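Local coordinates for protein rifamycin polyketide synthase (Amycolatopsis mediterranei, PDB 4LN9) that probably eliminates water from a beta-hydroxyacyl polyketide intermediate, as the dehydratase domain of the terminal module of the rifamycin synthase, at residues A[66-79]-A[189-201]. Residues are numbered along the deposited sequence; the frame is centred on the assembly and turned at random.
Sequences WLADHAVRDVVIVP and DVGYGYGPTFRAV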
loop_
_atom_site.group_PDB
_atom_site.type_symbol
_atom_site.label_atom_id
_atom_site.label_comp_id
_atom_site.label_asym_id
_atom_site.label_seq_id
_atom_site.Cartn_x
_atom_site.Cartn_y
_atom_site.Cartn_z
ATOM N N TRP A 66 11.671 -20.504 -10.040
ATOM C CA TRP A 66 13.117 -20.361 -10.102
ATOM C C TRP A 66 13.732 -20.020 -8.763
ATOM O O TRP A 66 14.896 -20.348 -8.513
ATOM C CB TRP A 66 13.488 -19.334 -11.165
ATOM C CG TRP A 66 13.200 -17.916 -10.751
ATOM C CD1 TRP A 66 12.099 -17.131 -11.082
ATOM C CD2 TRP A 66 14.060 -17.051 -9.949
ATOM N NE1 TRP A 66 12.212 -15.881 -10.529
ATOM C CE2 TRP A 66 13.371 -15.766 -9.842
ATOM C CE3 TRP A 66 15.277 -17.216 -9.311
ATOM C CZ2 TRP A 66 13.913 -14.702 -9.147
ATOM C CZ3 TRP A 66 15.816 -16.134 -8.618
ATOM C CH2 TRP A 66 15.141 -14.915 -8.522
ATOM N N LEU A 67 12.888 -19.635 -7.808
ATOM C CA LEU A 67 13.348 -19.407 -6.440
ATOM C C LEU A 67 13.818 -20.706 -5.788
ATOM O O LEU A 67 14.679 -20.690 -4.908
ATOM C CB LEU A 67 12.249 -18.760 -5.591
ATOM C CG LEU A 67 11.750 -17.361 -5.969
ATOM C CD1 LEU A 67 10.579 -16.955 -5.077
ATOM C CD2 LEU A 67 12.872 -16.330 -5.900
ATOM N N ALA A 68 13.282 -21.832 -6.252
ATOM C CA ALA A 68 13.711 -23.137 -5.763
ATOM C C ALA A 68 15.190 -23.381 -6.055
ATOM O O ALA A 68 15.853 -24.136 -5.344
ATOM C CB ALA A 68 12.857 -24.243 -6.366
ATOM N N ASP A 69 15.738 -22.612 -6.996
ATOM C CA ASP A 69 17.137 -22.780 -7.395
ATOM C C ASP A 69 18.132 -22.117 -6.443
ATOM O O ASP A 69 19.343 -22.188 -6.655
ATOM C CB ASP A 69 17.353 -22.278 -8.822
ATOM C CG ASP A 69 16.844 -23.255 -9.859
ATOM O OD1 ASP A 69 16.506 -24.397 -9.479
ATOM O OD2 ASP A 69 16.734 -22.870 -11.042
ATOM N N HIS A 70 17.621 -21.467 -5.403
ATOM C CA HIS A 70 18.465 -20.964 -4.324
ATOM C C HIS A 70 17.961 -21.448 -2.999
ATOM O O HIS A 70 16.939 -20.973 -2.503
ATOM C CB HIS A 70 18.506 -19.440 -4.342
ATOM C CG HIS A 70 19.469 -18.843 -3.341
ATOM N ND1 HIS A 70 19.119 -18.578 -2.070
ATOM C CD2 HIS A 70 20.802 -18.461 -3.470
ATOM C CE1 HIS A 70 20.179 -18.073 -1.409
ATOM N NE2 HIS A 70 21.205 -17.993 -2.271
ATOM N N ALA A 71 18.607 -22.482 -2.470
ATOM C CA ALA A 71 18.166 -23.108 -1.230
ATOM C C ALA A 71 19.379 -23.436 -0.371
ATOM O O ALA A 71 20.409 -23.871 -0.887
ATOM C CB ALA A 71 17.373 -24.374 -1.530
ATOM N N VAL A 72 19.303 -23.102 0.912
ATOM C CA VAL A 72 20.403 -23.376 1.830
ATOM C C VAL A 72 20.022 -24.441 2.860
ATOM O O VAL A 72 19.100 -24.248 3.652
ATOM C CB VAL A 72 20.880 -22.094 2.546
ATOM C CG1 VAL A 72 21.987 -22.419 3.537
ATOM C CG2 VAL A 72 21.351 -21.063 1.531
ATOM N N ARG A 73 20.701 -25.583 2.803
ATOM C CA ARG A 73 20.244 -26.797 3.480
ATOM C C ARG A 73 18.804 -27.147 3.116
ATOM O O ARG A 73 17.947 -27.303 3.987
ATOM C CB ARG A 73 20.406 -26.670 4.995
ATOM C CG ARG A 73 21.853 -26.705 5.461
ATOM C CD ARG A 73 22.097 -25.693 6.568
ATOM N NE ARG A 73 23.509 -25.606 6.927
ATOM C CZ ARG A 73 23.990 -24.810 7.875
ATOM N NH1 ARG A 73 23.173 -24.017 8.554
ATOM N NH2 ARG A 73 25.291 -24.794 8.135
ATOM N N ASP A 74 18.544 -27.214 1.814
ATOM C CA ASP A 74 17.252 -27.649 1.283
ATOM C C ASP A 74 16.060 -26.800 1.733
ATOM O O ASP A 74 14.910 -27.151 1.468
ATOM C CB ASP A 74 17.005 -29.132 1.577
ATOM C CG ASP A 74 17.859 -30.046 0.714
ATOM O OD1 ASP A 74 17.332 -30.600 -0.273
ATOM O OD2 ASP A 74 19.064 -30.188 1.010
ATOM N N VAL A 75 16.341 -25.612 2.264
ATOM C CA VAL A 75 15.302 -24.614 2.508
ATOM C C VAL A 75 15.393 -23.492 1.473
ATOM O O VAL A 75 16.399 -22.787 1.413
ATOM C CB VAL A 75 15.450 -23.997 3.915
ATOM C CG1 VAL A 75 14.329 -23.006 4.185
ATOM C CG2 VAL A 75 15.482 -25.087 4.977
ATOM N N VAL A 76 14.342 -23.310 0.675
ATOM C CA VAL A 76 14.282 -22.170 -0.242
ATOM C C VAL A 76 14.265 -20.845 0.518
ATOM O O VAL A 76 13.389 -20.612 1.353
ATOM C CB VAL A 76 13.056 -22.235 -1.177
ATOM C CG1 VAL A 76 13.048 -21.042 -2.122
ATOM C CG2 VAL A 76 13.050 -23.541 -1.958
ATOM N N ILE A 77 15.296 -20.030 0.306
ATOM C CA ILE A 77 15.349 -18.681 0.872
ATOM C C ILE A 77 15.701 -17.664 -0.214
ATOM O O ILE A 77 16.502 -17.957 -1.101
ATOM C CB ILE A 77 16.380 -18.591 2.023
ATOM C CG1 ILE A 77 17.809 -18.570 1.476
ATOM C CG2 ILE A 77 16.201 -19.746 2.998
ATOM C CD1 ILE A 77 18.874 -18.517 2.552
ATOM N N VAL A 78 15.001 -16.529 -0.230
ATOM C CA VAL A 78 15.301 -15.486 -1.211
ATOM C C VAL A 78 16.728 -14.990 -1.000
ATOM O O VAL A 78 17.143 -14.783 0.141
ATOM C CB VAL A 78 14.316 -14.298 -1.118
ATOM C CG1 VAL A 78 14.759 -13.163 -2.031
ATOM C CG2 VAL A 78 12.907 -14.750 -1.475
ATOM N N PRO A 79 17.552 -15.057 -2.057
ATOM C CA PRO A 79 18.939 -14.638 -1.882
ATOM C C PRO A 79 19.026 -13.201 -1.373
ATOM O O PRO A 79 18.165 -12.379 -1.688
ATOM C CB PRO A 79 19.519 -14.738 -3.297
ATOM C CG PRO A 79 18.338 -14.646 -4.205
ATOM C CD PRO A 79 17.223 -15.328 -3.467
ATOM N N ASP A 189 27.583 -29.833 -1.270
ATOM C CA ASP A 189 27.959 -30.646 -0.118
ATOM C C ASP A 189 28.096 -29.810 1.152
ATOM O O ASP A 189 27.530 -30.152 2.191
ATOM C CB ASP A 189 29.254 -31.410 -0.398
ATOM C CG ASP A 189 29.038 -32.622 -1.282
ATOM O OD1 ASP A 189 28.027 -32.650 -2.017
ATOM O OD2 ASP A 189 29.878 -33.545 -1.248
ATOM N N VAL A 190 28.806 -28.691 1.055
ATOM C CA VAL A 190 28.981 -27.799 2.198
ATOM C C VAL A 190 27.651 -27.221 2.683
ATOM O O VAL A 190 27.497 -26.900 3.862
ATOM C CB VAL A 190 29.962 -26.652 1.884
ATOM C CG1 VAL A 190 30.182 -25.787 3.116
ATOM C CG2 VAL A 190 31.283 -27.208 1.372
ATOM N N GLY A 191 26.693 -27.083 1.767
ATOM C CA GLY A 191 25.337 -26.682 2.139
ATOM C C GLY A 191 24.662 -25.744 1.152
ATOM O O GLY A 191 23.465 -25.476 1.262
ATOM N N TYR A 192 25.439 -25.209 0.213
ATOM C CA TYR A 192 24.923 -24.246 -0.763
ATOM C C TYR A 192 24.258 -24.961 -1.936
ATOM O O TYR A 192 24.941 -25.422 -2.850
ATOM C CB TYR A 192 26.057 -23.366 -1.299
ATOM C CG TYR A 192 26.741 -22.510 -0.257
ATOM C CD1 TYR A 192 26.198 -21.293 0.136
ATOM C CD2 TYR A 192 28.004 -22.843 0.218
ATOM C CE1 TYR A 192 26.847 -20.480 1.045
ATOM C CE2 TYR A 192 28.663 -22.035 1.126
ATOM C CZ TYR A 192 28.082 -20.854 1.533
ATOM O OH TYR A 192 28.732 -20.046 2.439
ATOM N N GLY A 193 22.930 -24.913 -1.991
ATOM C CA GLY A 193 22.202 -25.594 -3.058
ATOM C C GLY A 193 21.860 -24.689 -4.229
ATOM O O GLY A 193 20.711 -24.272 -4.378
ATOM N N TYR A 194 22.825 -24.459 -5.116
ATOM C CA TYR A 194 22.546 -23.702 -6.332
ATOM C C TYR A 194 21.977 -24.595 -7.427
ATOM O O TYR A 194 22.689 -25.418 -8.003
ATOM C CB TYR A 194 23.798 -22.984 -6.840
ATOM C CG TYR A 194 24.372 -21.976 -5.872
ATOM C CD1 TYR A 194 23.679 -20.814 -5.548
ATOM C CD2 TYR A 194 25.645 -22.145 -5.349
ATOM C CE1 TYR A 194 24.221 -19.875 -4.689
ATOM C CE2 TYR A 194 26.195 -21.214 -4.489
ATOM C CZ TYR A 194 25.476 -20.086 -4.153
ATOM O OH TYR A 194 26.022 -19.161 -3.291
ATOM N N GLY A 195 20.704 -24.391 -7.745
ATOM C CA GLY A 195 20.113 -24.987 -8.935
ATOM C C GLY A 195 20.524 -24.261 -10.201
ATOM O O GLY A 195 21.265 -23.280 -10.147
ATOM N N PRO A 196 19.955 -24.682 -11.341
ATOM C CA PRO A 196 20.357 -24.266 -12.685
ATOM C C PRO A 196 20.327 -22.754 -12.890
ATOM O O PRO A 196 21.181 -22.218 -13.596
ATOM C CB PRO A 196 19.316 -24.939 -13.580
ATOM C CG PRO A 196 18.925 -26.162 -12.826
ATOM C CD PRO A 196 18.961 -25.770 -11.377
ATOM N N THR A 197 19.309 -22.083 -12.360
ATOM C CA THR A 197 19.216 -20.634 -12.513
ATOM C C THR A 197 20.444 -19.923 -11.950
ATOM O O THR A 197 20.923 -18.947 -12.527
ATOM C CB THR A 197 17.945 -20.061 -11.859
ATOM O OG1 THR A 197 16.792 -20.720 -12.398
ATOM C CG2 THR A 197 17.836 -18.567 -12.130
ATOM N N PHE A 198 20.997 -20.460 -10.866
ATOM C CA PHE A 198 22.076 -19.777 -10.162
ATOM C C PHE A 198 23.457 -20.271 -10.565
ATOM O O PHE A 198 24.465 -19.678 -10.185
ATOM C CB PHE A 198 21.904 -19.886 -8.647
ATOM C CG PHE A 198 20.835 -18.992 -8.097
ATOM C CD1 PHE A 198 21.162 -17.839 -7.402
ATOM C CD2 PHE A 198 19.500 -19.263 -8.347
ATOM C CE1 PHE A 198 20.174 -17.003 -6.915
ATOM C CE2 PHE A 198 18.507 -18.438 -7.855
ATOM C CZ PHE A 198 18.846 -17.295 -7.156
ATOM N N ARG A 199 23.515 -21.394 -11.273
ATOM C CA ARG A 199 24.801 -21.913 -11.713
ATOM C C ARG A 199 25.300 -21.173 -12.951
ATOM O O ARG A 199 25.225 -21.687 -14.068
ATOM C CB ARG A 199 24.736 -23.427 -11.937
ATOM C CG ARG A 199 24.612 -24.216 -10.640
ATOM C CD ARG A 199 24.877 -25.700 -10.838
ATOM N NE ARG A 199 23.974 -26.284 -11.826
ATOM C CZ ARG A 199 22.883 -26.984 -11.526
ATOM N NH1 ARG A 199 22.566 -27.219 -10.260
ATOM N NH2 ARG A 199 22.100 -27.435 -12.497
ATOM N N ALA A 200 25.678 -19.911 -12.761
ATOM C CA ALA A 200 25.913 -19.008 -13.880
ATOM C C ALA A 200 27.389 -18.654 -14.041
ATOM O O ALA A 200 27.754 -17.892 -14.936
ATOM C CB ALA A 200 25.074 -17.748 -13.734
ATOM N N VAL A 201 28.229 -19.156 -13.144
ATOM C CA VAL A 201 29.661 -18.909 -13.248
ATOM C C VAL A 201 30.267 -19.753 -14.365
ATOM O O VAL A 201 30.207 -20.982 -14.323
ATOM C CB VAL A 201 30.387 -19.205 -11.923
ATOM C CG1 VAL A 201 31.884 -18.992 -12.085
ATOM C CG2 VAL A 201 29.839 -18.322 -10.813
HETATM O O HOH W 1 18.490 -25.536 -4.767
HETATM O O HOH W 2 24.479 -17.277 -2.767
HETATM O O HOH W 3 24.936 -27.762 6.055
#
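Asp69 and Thr197 form a polar clasp at one end of this contact, which shows how two segments distant in the chain can be fixed side by side. Asp69 OD2 takes two bonds, a short one of 2.5 Å from Thr197 OG1 on its anti lone pair and one of 3.0 Å from Thr197 N, which comes from above the carboxylate plane. Thr197 OG1 stands beside its own backbone N (chi1 -56°), letting hydroxyl and amide grip the same oxygen.

The backbones pair as antiparallel strands 70-72 and 192-194. Ala71 and Gly193 are the hydrogen-bonded pair: Gly193 N reaches Ala71 O at 2.9 Å, while the return bond is weak. Gly195 N to Asp69 O and Arg73 N to Gly191 O continue the pairing at either end, and a water donates to both Ala68 O and Gly193 O.

Aromatic packing occupies the His70 and Tyr194 side. His70 CB sits over one face of the Phe198 ring, 3.8 Å from its centroid. Trp66 meets that ring rim to rim, CZ3 to Phe198 CZ at 3.6 Å, and Pro79 CG lies at its edge. With CG anti to the backbone N (chi1 -174°), the His70 ring runs alongside Tyr194, CD2 to Tyr194 CE1 at 3.9 Å; Pro79 CB covers one face, and ND1 donates to Ile77 O at 2.9 Å. A water hydrogen-bonded to Tyr194 OH also makes a weak hydrogen bond with His70 NE2. Tyr194 also packs on His244 of helix 236-251.

His70 to Pro79 follows the double-hotdog dehydratase motif HxxxGxxxxP except for Asp74 at its glycine position; Gly191 to Phe198 matches GYxYGPxF. By family resemblance His70 is probably the catalytic histidine and Asp240, against which Tyr194 packs, its aspartate partner; Ile77 O and Pro79 probably hold the histidine ring in orientation, with Phe198 against its CB.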